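Local coordinates for protein major extracellular endoglucanase (Xanthomonas campestris pv. campestris, PDB 4TUF) that catalyses the endohydrolysis of 1,4-beta-glucosidic linkages in cellulose, lichenin and cereal beta-glucans, here as its TIM-barrel catalytic domain, at residues F138-Y143 with A186-W191; Y148-D153 with K190-V195; V57-C62 with M104-D109; A116-L121 with L154-H159. One frame throughout, in Å; residues are numbered along the deposited sequence.

Interaction 1 (F138-Y143 with A186-W191). With 2HP (dihydrogenphosphate ion), chain K.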
loop_
_atom_site.group_PDB
_atom_site.type_symbol
_atom_site.label_atom_id
_atom_site.label_comp_id
_atom_site.label_asym_id
_atom_site.label_seq_id
_atom_site.Cartn_x
_atom_site.Cartn_y
_atom_site.Cartn_z
ATOM N N PHE A 138 9.377 15.557 4.464
ATOM C CA PHE A 138 8.490 16.212 5.432
ATOM C C PHE A 138 7.826 15.191 6.332
ATOM O O PHE A 138 7.783 15.338 7.553
ATOM C CB PHE A 138 7.405 17.038 4.736
ATOM C CG PHE A 138 6.419 17.657 5.691
ATOM C CD1 PHE A 138 6.682 18.881 6.279
ATOM C CD2 PHE A 138 5.232 17.012 6.007
ATOM C CE1 PHE A 138 5.786 19.447 7.153
ATOM C CE2 PHE A 138 4.332 17.576 6.887
ATOM C CZ PHE A 138 4.607 18.795 7.462
ATOM N N VAL A 139 7.284 14.162 5.703
ATOM C CA VAL A 139 6.609 13.105 6.420
ATOM C C VAL A 139 7.590 12.335 7.307
ATOM O O VAL A 139 7.298 12.041 8.469
ATOM C CB VAL A 139 5.916 12.166 5.437
ATOM C CG1 VAL A 139 5.594 10.863 6.096
ATOM C CG2 VAL A 139 4.659 12.835 4.890
ATOM N N ALA A 140 8.762 12.032 6.766
ATOM C CA ALA A 140 9.760 11.293 7.525
ATOM C C ALA A 140 10.204 12.108 8.731
ATOM O O ALA A 140 10.334 11.582 9.839
ATOM C CB ALA A 140 10.946 10.939 6.642
ATOM N N ASN A 141 10.415 13.401 8.512
ATOM C CA ASN A 141 10.850 14.291 9.574
ATOM C C ASN A 141 9.830 14.392 10.701
ATOM O O ASN A 141 10.184 14.419 11.878
ATOM C CB ASN A 141 11.130 15.675 9.008
ATOM C CG ASN A 141 11.809 16.575 10.003
ATOM O OD1 ASN A 141 12.471 16.104 10.929
ATOM N ND2 ASN A 141 11.659 17.880 9.819
ATOM N N ARG A 142 8.556 14.426 10.338
ATOM C CA ARG A 142 7.503 14.640 11.317
ATOM C C ARG A 142 7.259 13.426 12.209
ATOM O O ARG A 142 7.111 13.563 13.419
ATOM C CB ARG A 142 6.212 15.027 10.606
ATOM C CG ARG A 142 5.178 15.628 11.510
ATOM C CD ARG A 142 3.984 16.084 10.714
ATOM N NE ARG A 142 3.042 16.822 11.546
ATOM C CZ ARG A 142 3.084 18.136 11.713
ATOM N NH1 ARG A 142 4.021 18.842 11.102
ATOM N NH2 ARG A 142 2.192 18.739 12.481
ATOM N N TYR A 143 7.238 12.237 11.616
ATOM C CA TYR A 143 6.814 11.039 12.341
ATOM C C TYR A 143 7.950 10.080 12.696
ATOM O O TYR A 143 7.695 8.958 13.128
ATOM C CB TYR A 143 5.747 10.301 11.523
ATOM C CG TYR A 143 4.572 11.195 11.185
ATOM C CD1 TYR A 143 3.743 11.689 12.185
ATOM C CD2 TYR A 143 4.301 11.564 9.871
ATOM C CE1 TYR A 143 2.679 12.516 11.886
ATOM C CE2 TYR A 143 3.236 12.391 9.565
ATOM C CZ TYR A 143 2.430 12.863 10.576
ATOM O OH TYR A 143 1.364 13.688 10.287
ATOM N N ALA A 186 17.894 9.779 5.119
ATOM C CA ALA A 186 18.743 10.835 5.655
ATOM C C ALA A 186 18.099 11.438 6.891
ATOM O O ALA A 186 18.783 11.976 7.760
ATOM C CB ALA A 186 18.989 11.909 4.607
ATOM N N VAL A 187 16.773 11.340 6.960
ATOM C CA VAL A 187 16.004 11.963 8.029
ATOM C C VAL A 187 15.499 10.926 9.018
ATOM O O VAL A 187 15.467 11.166 10.222
ATOM C CB VAL A 187 14.802 12.746 7.476
ATOM C CG1 VAL A 187 14.136 13.518 8.580
ATOM C CG2 VAL A 187 15.246 13.693 6.387
ATOM N N ALA A 188 15.091 9.776 8.492
ATOM C CA ALA A 188 14.569 8.678 9.303
ATOM C C ALA A 188 15.294 7.384 8.949
ATOM O O ALA A 188 14.769 6.559 8.207
ATOM C CB ALA A 188 13.068 8.529 9.091
ATOM N N PRO A 189 16.518 7.206 9.470
ATOM C CA PRO A 189 17.356 6.074 9.049
ATOM C C PRO A 189 16.873 4.713 9.559
ATOM O O PRO A 189 17.399 3.687 9.123
ATOM C CB PRO A 189 18.732 6.422 9.634
ATOM C CG PRO A 189 18.454 7.369 10.743
ATOM C CD PRO A 189 17.242 8.143 10.347
ATOM N N LYS A 190 15.882 4.706 10.447
ATOM C CA LYS A 190 15.321 3.464 10.971
ATOM C C LYS A 190 13.998 3.094 10.292
ATOM O O LYS A 190 13.314 2.158 10.711
ATOM C CB LYS A 190 15.121 3.576 12.484
ATOM C CG LYS A 190 16.422 3.542 13.270
ATOM C CD LYS A 190 16.238 3.964 14.713
ATOM C CE LYS A 190 15.181 3.122 15.398
ATOM N NZ LYS A 190 15.093 3.414 16.862
ATOM N N TRP A 191 13.640 3.831 9.245
ATOM C CA TRP A 191 12.427 3.543 8.491
ATOM C C TRP A 191 12.679 2.579 7.340
ATOM O O TRP A 191 13.749 2.590 6.739
ATOM C CB TRP A 191 11.820 4.829 7.936
ATOM C CG TRP A 191 10.951 5.563 8.904
ATOM C CD1 TRP A 191 10.937 5.432 10.261
ATOM C CD2 TRP A 191 9.955 6.538 8.582
ATOM N NE1 TRP A 191 9.994 6.273 10.807
ATOM C CE2 TRP A 191 9.377 6.962 9.796
ATOM C CE3 TRP A 191 9.493 7.095 7.384
ATOM C CZ2 TRP A 191 8.365 7.922 9.845
ATOM C CZ3 TRP A 191 8.486 8.044 7.436
ATOM C CH2 TRP A 191 7.934 8.448 8.655
HETATM P P 2HP K . 4.351 20.860 2.850
HETATM O O1 2HP K . 3.919 21.159 4.267
HETATM O O2 2HP K . 3.294 20.042 2.149
HETATM O O3 2HP K . 4.555 22.160 2.108
HETATM O O4 2HP K . 5.637 20.070 2.872
#
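W191 pushes the benzo half of its indole against the last turns of helix 129-143, and what it meets there is mostly backbone. CZ3 of W191 sits 3.5 Å from CA of A140, while the indole turns its edge to O of Y143, 3.5 Å from CZ2 of W191, the oxygen lying in the ring plane. The methyl of A188 rests on one face of the indole, 3.6 Å above it and off toward the rim. Both helices involved, 129-143 and 173-187, belong to the outer layer of the TIM barrel, so this contact ties two neighbouring helices together at one end. A188 to W191 form a type I turn, closed by N of W191 on O of A188, which brings the indole back beside A188.

The rest of the cross-contact is aliphatic. CB of A140 faces CB of A188 at 4.0 Å. V187 holds CG1 anti to its backbone N (chi1 -173°), which carries that methyl to 3.5 Å from CA of N141.

No hydrogen bond crosses between the segments. OH of buried Y143 bonds to D93 on helix 88-102. F138, pointing away, has a dihydrogenphosphate ion over one ring face, O1 3.8 Å above the plane.

Interaction 2 (Y148-D153 with K190-V195)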
loop_
_atom_site.group_PDB
_atom_site.type_symbol
_atom_site.label_atom_id
_atom_site.label_comp_id
_atom_site.label_asym_id
_atom_site.label_seq_id
_atom_site.Cartn_x
_atom_site.Cartn_y
_atom_site.Cartn_z
ATOM N N TYR A 148 5.726 3.119 16.125
ATOM C CA TYR A 148 5.005 2.132 15.325
ATOM C C TYR A 148 4.803 2.548 13.870
ATOM O O TYR A 148 4.167 1.828 13.098
ATOM C CB TYR A 148 3.655 1.811 15.969
ATOM C CG TYR A 148 3.781 0.769 17.055
ATOM C CD1 TYR A 148 3.832 -0.583 16.739
ATOM C CD2 TYR A 148 3.878 1.135 18.392
ATOM C CE1 TYR A 148 3.969 -1.540 17.722
ATOM C CE2 TYR A 148 4.010 0.181 19.386
ATOM C CZ TYR A 148 4.058 -1.154 19.041
ATOM O OH TYR A 148 4.190 -2.107 20.019
ATOM N N VAL A 149 5.345 3.701 13.487
ATOM C CA VAL A 149 5.357 4.063 12.078
ATOM C C VAL A 149 6.497 3.318 11.395
ATOM O O VAL A 149 7.673 3.494 11.722
ATOM C CB VAL A 149 5.497 5.565 11.863
ATOM C CG1 VAL A 149 5.640 5.872 10.379
ATOM C CG2 VAL A 149 4.293 6.267 12.425
ATOM N N LEU A 150 6.119 2.480 10.439
ATOM C CA LEU A 150 7.004 1.498 9.837
ATOM C C LEU A 150 7.992 2.096 8.842
ATOM O O LEU A 150 9.153 1.692 8.787
ATOM C CB LEU A 150 6.158 0.434 9.144
ATOM C CG LEU A 150 6.639 -1.005 9.211
ATOM C CD1 LEU A 150 6.658 -1.485 10.651
ATOM C CD2 LEU A 150 5.717 -1.853 8.372
ATOM N N GLY A 151 7.522 3.049 8.042
ATOM C CA GLY A 151 8.330 3.599 6.970
ATOM C C GLY A 151 7.454 4.205 5.895
ATOM O O GLY A 151 6.327 4.598 6.169
ATOM N N LEU A 152 7.962 4.264 4.667
ATOM C CA LEU A 152 7.271 4.963 3.589
ATOM C C LEU A 152 7.203 4.162 2.301
ATOM O O LEU A 152 8.201 3.594 1.850
ATOM C CB LEU A 152 7.948 6.307 3.309
ATOM C CG LEU A 152 7.203 7.554 3.785
ATOM C CD1 LEU A 152 8.129 8.749 3.877
ATOM C CD2 LEU A 152 6.074 7.848 2.828
ATOM N N ASP A 153 6.005 4.120 1.727
ATOM C CA ASP A 153 5.779 3.624 0.376
ATOM C C ASP A 153 5.984 4.815 -0.563
ATOM O O ASP A 153 5.104 5.672 -0.675
ATOM C CB ASP A 153 4.368 3.030 0.252
ATOM C CG ASP A 153 4.157 2.251 -1.039
ATOM O OD1 ASP A 153 4.892 2.497 -2.018
ATOM O OD2 ASP A 153 3.239 1.398 -1.074
ATOM N N LYS A 190 15.882 4.706 10.447
ATOM C CA LYS A 190 15.321 3.464 10.971
ATOM C C LYS A 190 13.998 3.094 10.292
ATOM O O LYS A 190 13.314 2.158 10.711
ATOM C CB LYS A 190 15.121 3.576 12.484
ATOM C CG LYS A 190 16.422 3.542 13.270
ATOM C CD LYS A 190 16.238 3.964 14.713
ATOM C CE LYS A 190 15.181 3.122 15.398
ATOM N NZ LYS A 190 15.093 3.414 16.862
ATOM N N TRP A 191 13.640 3.831 9.245
ATOM C CA TRP A 191 12.427 3.543 8.491
ATOM C C TRP A 191 12.679 2.579 7.340
ATOM O O TRP A 191 13.749 2.590 6.739
ATOM C CB TRP A 191 11.820 4.829 7.936
ATOM C CG TRP A 191 10.951 5.563 8.904
ATOM C CD1 TRP A 191 10.937 5.432 10.261
ATOM C CD2 TRP A 191 9.955 6.538 8.582
ATOM N NE1 TRP A 191 9.994 6.273 10.807
ATOM C CE2 TRP A 191 9.377 6.962 9.796
ATOM C CE3 TRP A 191 9.493 7.095 7.384
ATOM C CZ2 TRP A 191 8.365 7.922 9.845
ATOM C CZ3 TRP A 191 8.486 8.044 7.436
ATOM C CH2 TRP A 191 7.934 8.448 8.655
ATOM N N LEU A 192 11.681 1.758 7.031
ATOM C CA LEU A 192 11.728 0.916 5.845
ATOM C C LEU A 192 11.289 1.696 4.609
ATOM O O LEU A 192 10.458 2.605 4.687
ATOM C CB LEU A 192 10.840 -0.314 6.017
ATOM C CG LEU A 192 11.099 -1.224 7.213
ATOM C CD1 LEU A 192 10.109 -2.372 7.199
ATOM C CD2 LEU A 192 12.523 -1.741 7.202
ATOM N N ILE A 193 11.849 1.329 3.466
ATOM C CA ILE A 193 11.483 1.940 2.198
ATOM C C ILE A 193 10.724 0.931 1.352
ATOM O O ILE A 193 11.279 -0.096 0.956
ATOM C CB ILE A 193 12.727 2.429 1.440
ATOM C CG1 ILE A 193 13.573 3.337 2.340
ATOM C CG2 ILE A 193 12.331 3.160 0.165
ATOM C CD1 ILE A 193 12.891 4.637 2.692
ATOM N N ALA A 194 9.450 1.198 1.093
ATOM C CA ALA A 194 8.673 0.293 0.249
ATOM C C ALA A 194 8.705 0.765 -1.197
ATOM O O ALA A 194 8.434 1.932 -1.487
ATOM C CB ALA A 194 7.242 0.179 0.742
ATOM N N VAL A 195 9.048 -0.147 -2.102
ATOM C CA VAL A 195 9.118 0.174 -3.519
ATOM C C VAL A 195 8.179 -0.720 -4.316
ATOM O O VAL A 195 8.144 -1.933 -4.126
ATOM C CB VAL A 195 10.545 0.025 -4.062
ATOM C CG1 VAL A 195 10.590 0.375 -5.547
ATOM C CG2 VAL A 195 11.495 0.904 -3.275
HETATM O O HOH W 1 9.114 4.952 13.224
#
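W191 lays its indole over the backbone of G151, using the face turned away from A188. CA of G151 stands 3.4 Å above the ring plane, toward the rim, and CG1 of V149 comes in on the same side of the ring, 3.5 Å from CZ2 of W191. At the ring's edge, near its plane, CD1 of L152 approaches CZ3 of W191 to 3.6 Å. G151 has backbone angles that call for glycine, and its CA meets CD2 and CE3 of W191. The pyrrole end is polar: one water accepts from NE1 of W191 (2.9 Å) and donates to O of V149, joining the indole to the start of the strand.

Beyond the ring the segments run as parallel strands, 32° apart, with G151 paired to L192, L152 to I193 and D153 to A194. Three bonds alternate between them. N of L192 reaches O of L150 at 3.1 Å and almost straight (177°), N of L152 takes O of L192 at 3.0 Å, and N of A194 takes O of L152 at 2.8 Å. L152 and I193 point out to helix 173-187, whereas D153 and A194 lie on the other side of the sheet. There OD2 of D153 forms a salt bridge with R58, near the probable nucleophile E278. Strand 149-153, helix 173-187 and strand 192-195 thus make one beta-alpha-beta crossover of the TIM barrel.

Interaction 3 (V57-C62 with M104-D109); sequences VRLPFC and MYVLLD
R58 and L107 are paired on adjacent parallel strands of the TIM barrel, 24° apart, and the arginine side chain climbs from this pair toward D109. Its CB and CG skirt the carbonyl of L107, CG of R58 being 3.7 Å from O of L107. Fully extended from CG to NE, the chain next passes CB of D109. At the tip the guanidinium stacks on the D109 carboxylate, the two planes 26° apart, with OD2 of D109 lying 3.3 Å from NH1 of R58 and over one face. This salt bridge works through charge alone, as no N-H points at that oxygen. NH1 also hydrogen-bonds N23 and salt-bridges the probable nucleophile E278; NH2 hydrogen-bonds N156 and salt-bridges D153 and E196. OD2 of D109 also bonds to H111.

Along the strands five backbone bonds alternate, from N of V57 on O of Y105 (2.8 Å) to N of F61 on O of D109 (2.9 Å). The face carrying V57, L59, V106 and L108 is apolar. L59 and L108 lie side by side, pointing the same way, and I96 of helix 88-102 packs on L108. CB of L59 comes to 3.8 Å from CD2 of L108.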
loop_
_atom_site.group_PDB
_atom_site.type_symbol
_atom_site.label_atom_id
_atom_site.label_comp_id
_atom_site.label_asym_id
_atom_site.label_seq_id
_atom_site.Cartn_x
_atom_site.Cartn_y
_atom_site.Cartn_z
ATOM N N VAL A 57 -1.484 -1.012 9.168
ATOM C CA VAL A 57 -2.307 -0.141 8.347
ATOM C C VAL A 57 -1.449 0.602 7.319
ATOM O O VAL A 57 -0.368 1.104 7.637
ATOM C CB VAL A 57 -3.085 0.867 9.235
ATOM C CG1 VAL A 57 -3.234 2.213 8.555
ATOM C CG2 VAL A 57 -4.441 0.305 9.620
ATOM N N ARG A 58 -1.927 0.651 6.081
ATOM C CA ARG A 58 -1.292 1.449 5.043
ATOM C C ARG A 58 -2.111 2.724 4.833
ATOM O O ARG A 58 -3.282 2.654 4.471
ATOM C CB ARG A 58 -1.179 0.645 3.747
ATOM C CG ARG A 58 -0.382 1.308 2.625
ATOM C CD ARG A 58 -0.213 0.320 1.479
ATOM N NE ARG A 58 0.532 0.842 0.334
ATOM C CZ ARG A 58 -0.033 1.351 -0.758
ATOM N NH1 ARG A 58 -1.355 1.423 -0.851
ATOM N NH2 ARG A 58 0.724 1.787 -1.757
ATOM N N LEU A 59 -1.493 3.878 5.073
ATOM C CA LEU A 59 -2.179 5.173 5.011
ATOM C C LEU A 59 -1.831 6.005 3.780
ATOM O O LEU A 59 -0.799 6.677 3.754
ATOM C CB LEU A 59 -1.858 6.005 6.256
ATOM C CG LEU A 59 -2.810 5.952 7.444
ATOM C CD1 LEU A 59 -2.427 7.028 8.441
ATOM C CD2 LEU A 59 -4.246 6.128 6.987
ATOM N N PRO A 60 -2.689 5.968 2.754
ATOM C CA PRO A 60 -2.500 6.907 1.645
ATOM C C PRO A 60 -2.625 8.365 2.099
ATOM O O PRO A 60 -3.440 8.674 2.960
ATOM C CB PRO A 60 -3.628 6.536 0.674
ATOM C CG PRO A 60 -3.939 5.098 0.982
ATOM C CD PRO A 60 -3.725 4.960 2.468
ATOM N N PHE A 61 -1.806 9.242 1.534
ATOM C CA PHE A 61 -1.933 10.677 1.766
ATOM C C PHE A 61 -1.595 11.430 0.478
ATOM O O PHE A 61 -1.136 10.836 -0.491
ATOM C CB PHE A 61 -1.023 11.135 2.907
ATOM C CG PHE A 61 0.445 11.048 2.583
ATOM C CD1 PHE A 61 1.108 12.120 1.995
ATOM C CD2 PHE A 61 1.162 9.893 2.860
ATOM C CE1 PHE A 61 2.459 12.037 1.684
ATOM C CE2 PHE A 61 2.507 9.805 2.553
ATOM C CZ PHE A 61 3.157 10.879 1.964
ATOM N N CYS A 62 -1.819 12.737 0.475
ATOM C CA CYS A 62 -1.484 13.577 -0.666
ATOM C C CYS A 62 -0.800 14.825 -0.129
ATOM O O CYS A 62 -0.922 15.120 1.058
ATOM C CB CYS A 62 -2.737 13.928 -1.470
ATOM S SG CYS A 62 -3.952 14.948 -0.584
ATOM N N MET A 104 -0.327 -0.490 16.613
ATOM C CA MET A 104 -0.592 -0.857 15.231
ATOM C C MET A 104 0.454 -0.229 14.315
ATOM O O MET A 104 0.690 0.978 14.374
ATOM C CB MET A 104 -2.009 -0.426 14.821
ATOM C CG MET A 104 -3.115 -1.099 15.634
ATOM S SD MET A 104 -4.801 -0.609 15.208
ATOM C CE MET A 104 -4.860 -1.058 13.469
ATOM N N TYR A 105 1.082 -1.054 13.477
ATOM C CA TYR A 105 2.116 -0.590 12.559
ATOM C C TYR A 105 1.500 0.259 11.460
ATOM O O TYR A 105 0.404 -0.032 10.984
ATOM C CB TYR A 105 2.878 -1.773 11.956
ATOM C CG TYR A 105 3.591 -2.625 12.980
ATOM C CD1 TYR A 105 4.797 -2.216 13.535
ATOM C CD2 TYR A 105 3.057 -3.839 13.399
ATOM C CE1 TYR A 105 5.456 -2.991 14.477
ATOM C CE2 TYR A 105 3.706 -4.620 14.346
ATOM C CZ TYR A 105 4.906 -4.190 14.880
ATOM O OH TYR A 105 5.557 -4.957 15.821
ATOM N N VAL A 106 2.203 1.311 11.056
ATOM C CA VAL A 106 1.688 2.207 10.025
ATOM C C VAL A 106 2.679 2.395 8.874
ATOM O O VAL A 106 3.805 2.844 9.079
ATOM C CB VAL A 106 1.335 3.591 10.619
ATOM C CG1 VAL A 106 0.897 4.552 9.529
ATOM C CG2 VAL A 106 0.257 3.453 11.665
ATOM N N LEU A 107 2.254 2.045 7.665
ATOM C CA LEU A 107 3.038 2.302 6.466
ATOM C C LEU A 107 2.415 3.476 5.712
ATOM O O LEU A 107 1.351 3.343 5.112
ATOM C CB LEU A 107 3.109 1.053 5.571
ATOM C CG LEU A 107 4.018 1.099 4.322
ATOM C CD1 LEU A 107 5.488 1.285 4.690
ATOM C CD2 LEU A 107 3.857 -0.147 3.452
ATOM N N LEU A 108 3.070 4.630 5.755
ATOM C CA LEU A 108 2.578 5.797 5.033
ATOM C C LEU A 108 2.824 5.624 3.530
ATOM O O LEU A 108 3.774 4.963 3.123
ATOM C CB LEU A 108 3.233 7.077 5.571
ATOM C CG LEU A 108 2.860 7.363 7.032
ATOM C CD1 LEU A 108 3.732 8.428 7.647
ATOM C CD2 LEU A 108 1.398 7.760 7.156
ATOM N N ASP A 109 1.952 6.219 2.720
ATOM C CA ASP A 109 1.921 5.985 1.281
ATOM C C ASP A 109 1.672 7.293 0.521
ATOM O O ASP A 109 0.628 7.923 0.679
ATOM C CB ASP A 109 0.841 4.942 0.959
ATOM C CG ASP A 109 0.394 4.964 -0.501
ATOM O OD1 ASP A 109 1.208 5.295 -1.390
ATOM O OD2 ASP A 109 -0.782 4.630 -0.763
#

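Interaction 4 (A116-L121 with L154-H159); sequences AGISEL and LKNEPH. With 2HP (dihydrogenphosphate ion), chain J.
E120 and H159 bring two irregular loops together, their CA atoms 4.8 Å apart and the touching parts running 84° to each other. N of H159 donates to O of E120 at 3.3 Å and 165°, in the carbonyl plane and on a lone pair. Both loops follow strands of the TIM barrel, 105-110 and 149-153, and lie at its catalytic end. N156 and E157 form the Asn-Glu pair familiar from family 5 glycosidases, E157 being the probable proton donor.

K155 bends at chi2 (89°) and again near its end, which brings NZ of K155 to O of S119 at 2.8 Å. The same ammonium donates to O of N156 and weakly to a water held by N of S119, so it ties the two loops together through backbone oxygens.

I118 packs against N156 and E157: CG2 touches O of N156, and CD1 of I118 lies 3.4 Å from OE1 of E157 and 3.5 Å from ND2 of N156. The other polar atoms of these two side chains have partners of their own: OD1 of N156 bonds to R58, OE2 of E157 to Y238 and H236.

The H159 imidazole lies under E120, whose CA is 3.9 Å from the ring centroid in a CH-pi contact; W212 also stacks on this ring. Its rotation is fixed by ND1 of H159 donating to O of E157 at 2.6 Å, while O of I118 sits at the ring edge. At the loop's far end N of G117 donates to O1 of a dihydrogenphosphate ion, 3.0 Å away.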
loop_
_atom_site.group_PDB
_atom_site.type_symbol
_atom_site.label_atom_id
_atom_site.label_comp_id
_atom_site.label_asym_id
_atom_site.label_seq_id
_atom_site.Cartn_x
_atom_site.Cartn_y
_atom_site.Cartn_z
ATOM N N ALA A 116 -6.301 13.596 -6.322
ATOM C CA ALA A 116 -7.227 13.041 -7.309
ATOM C C ALA A 116 -6.668 11.744 -7.912
ATOM O O ALA A 116 -6.575 10.724 -7.227
ATOM C CB ALA A 116 -7.519 14.058 -8.403
ATOM N N GLY A 117 -6.289 11.788 -9.186
ATOM C CA GLY A 117 -5.790 10.608 -9.873
ATOM C C GLY A 117 -4.392 10.151 -9.488
ATOM O O GLY A 117 -3.652 10.855 -8.802
ATOM N N ILE A 118 -4.033 8.954 -9.939
ATOM C CA ILE A 118 -2.712 8.375 -9.690
ATOM C C ILE A 118 -1.782 8.620 -10.876
ATOM O O ILE A 118 -2.074 8.196 -11.996
ATOM C CB ILE A 118 -2.820 6.858 -9.424
ATOM C CG1 ILE A 118 -3.629 6.608 -8.150
ATOM C CG2 ILE A 118 -1.438 6.217 -9.338
ATOM C CD1 ILE A 118 -4.102 5.192 -8.007
ATOM N N SER A 119 -0.668 9.303 -10.639
ATOM C CA SER A 119 0.216 9.688 -11.739
ATOM C C SER A 119 1.043 8.517 -12.256
ATOM O O SER A 119 1.412 7.620 -11.495
ATOM C CB SER A 119 1.152 10.821 -11.314
ATOM O OG SER A 119 2.042 10.391 -10.299
ATOM N N GLU A 120 1.325 8.538 -13.556
ATOM C CA GLU A 120 2.197 7.547 -14.174
ATOM C C GLU A 120 3.605 7.629 -13.594
ATOM O O GLU A 120 4.194 6.619 -13.213
ATOM C CB GLU A 120 2.239 7.741 -15.690
ATOM C CG GLU A 120 0.988 7.275 -16.401
ATOM C CD GLU A 120 1.047 7.536 -17.888
ATOM O OE1 GLU A 120 -0.018 7.542 -18.539
ATOM O OE2 GLU A 120 2.164 7.741 -18.407
ATOM N N LEU A 121 4.133 8.844 -13.522
ATOM C CA LEU A 121 5.475 9.072 -13.014
ATOM C C LEU A 121 5.422 9.720 -11.639
ATOM O O LEU A 121 4.349 10.051 -11.140
ATOM C CB LEU A 121 6.263 9.951 -13.983
ATOM C CG LEU A 121 6.243 9.509 -15.446
ATOM C CD1 LEU A 121 6.951 10.520 -16.325
ATOM C CD2 LEU A 121 6.888 8.145 -15.566
ATOM N N LEU A 154 7.141 4.862 -1.228
ATOM C CA LEU A 154 7.634 6.082 -1.880
ATOM C C LEU A 154 6.680 6.729 -2.881
ATOM O O LEU A 154 6.590 7.952 -2.947
ATOM C CB LEU A 154 8.957 5.799 -2.586
ATOM C CG LEU A 154 10.151 5.405 -1.721
ATOM C CD1 LEU A 154 11.399 5.388 -2.576
ATOM C CD2 LEU A 154 10.326 6.338 -0.526
ATOM N N LYS A 155 5.978 5.914 -3.659
ATOM C CA LYS A 155 5.045 6.422 -4.665
ATOM C C LYS A 155 4.090 5.313 -5.093
ATOM O O LYS A 155 4.509 4.203 -5.422
ATOM C CB LYS A 155 5.810 6.988 -5.870
ATOM C CG LYS A 155 5.123 6.852 -7.220
ATOM C CD LYS A 155 4.230 8.034 -7.501
ATOM C CE LYS A 155 3.724 8.014 -8.935
ATOM N NZ LYS A 155 2.848 6.857 -9.242
ATOM N N ASN A 156 2.800 5.611 -5.111
ATOM C CA ASN A 156 1.802 4.610 -5.443
ATOM C C ASN A 156 1.652 4.324 -6.924
ATOM O O ASN A 156 1.464 5.227 -7.714
ATOM C CB ASN A 156 0.446 5.029 -4.872
ATOM C CG ASN A 156 -0.589 3.933 -4.946
ATOM O OD1 ASN A 156 -0.491 2.930 -4.262
ATOM N ND2 ASN A 156 -1.593 4.131 -5.768
ATOM N N GLU A 157 1.686 3.045 -7.273
ATOM C CA GLU A 157 1.293 2.566 -8.591
ATOM C C GLU A 157 1.917 3.188 -9.834
ATOM O O GLU A 157 1.207 3.676 -10.707
ATOM C CB GLU A 157 -0.220 2.504 -8.698
ATOM C CG GLU A 157 -0.806 1.551 -7.683
ATOM C CD GLU A 157 -2.247 1.229 -7.947
ATOM O OE1 GLU A 157 -2.920 2.037 -8.598
ATOM O OE2 GLU A 157 -2.701 0.167 -7.498
ATOM N N PRO A 158 3.230 3.119 -9.958
ATOM C CA PRO A 158 3.872 3.620 -11.167
ATOM C C PRO A 158 3.374 2.836 -12.364
ATOM O O PRO A 158 3.181 1.639 -12.277
ATOM C CB PRO A 158 5.342 3.320 -10.922
ATOM C CG PRO A 158 5.482 3.347 -9.452
ATOM C CD PRO A 158 4.207 2.787 -8.914
ATOM N N HIS A 159 3.139 3.515 -13.473
ATOM C CA HIS A 159 2.612 2.831 -14.654
ATOM C C HIS A 159 2.807 3.698 -15.888
ATOM O O HIS A 159 3.464 4.733 -15.824
ATOM C CB HIS A 159 1.133 2.489 -14.474
ATOM C CG HIS A 159 0.266 3.681 -14.209
ATOM N ND1 HIS A 159 0.236 4.325 -12.990
ATOM C CD2 HIS A 159 -0.606 4.343 -15.007
ATOM C CE1 HIS A 159 -0.611 5.337 -13.051
ATOM N NE2 HIS A 159 -1.140 5.367 -14.263
HETATM P P 2HP J . -6.343 13.909 -12.538
HETATM O O1 2HP J . -5.757 13.962 -11.146
HETATM O O2 2HP J . -5.663 12.819 -13.334
HETATM O O3 2HP J . -7.819 13.609 -12.443
HETATM O O4 2HP J . -6.132 15.236 -13.235
HETATM O O HOH W 2 0.598 8.726 -7.882
#

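How the interactions relate
Interactions 2 and 3 are core contacts between barrel strands and reach the same sheet, since 105-110 and 149-153 are neighbours in it; both rest on backbone bonds. They meet on the inner side through the salt bridge of D153 with R58, and R58 goes on to N156 of interaction 4. Interaction 1 lies farther out, in the helix layer, and has no hydrogen bond between its segments; it shares W191 with interaction 2, and V139 packs on L108 and F61 of interaction 3. Interaction 4 is partly buried at the catalytic end, where irregular loops replace regular pairing with lysine, histidine and main-chain oxygens.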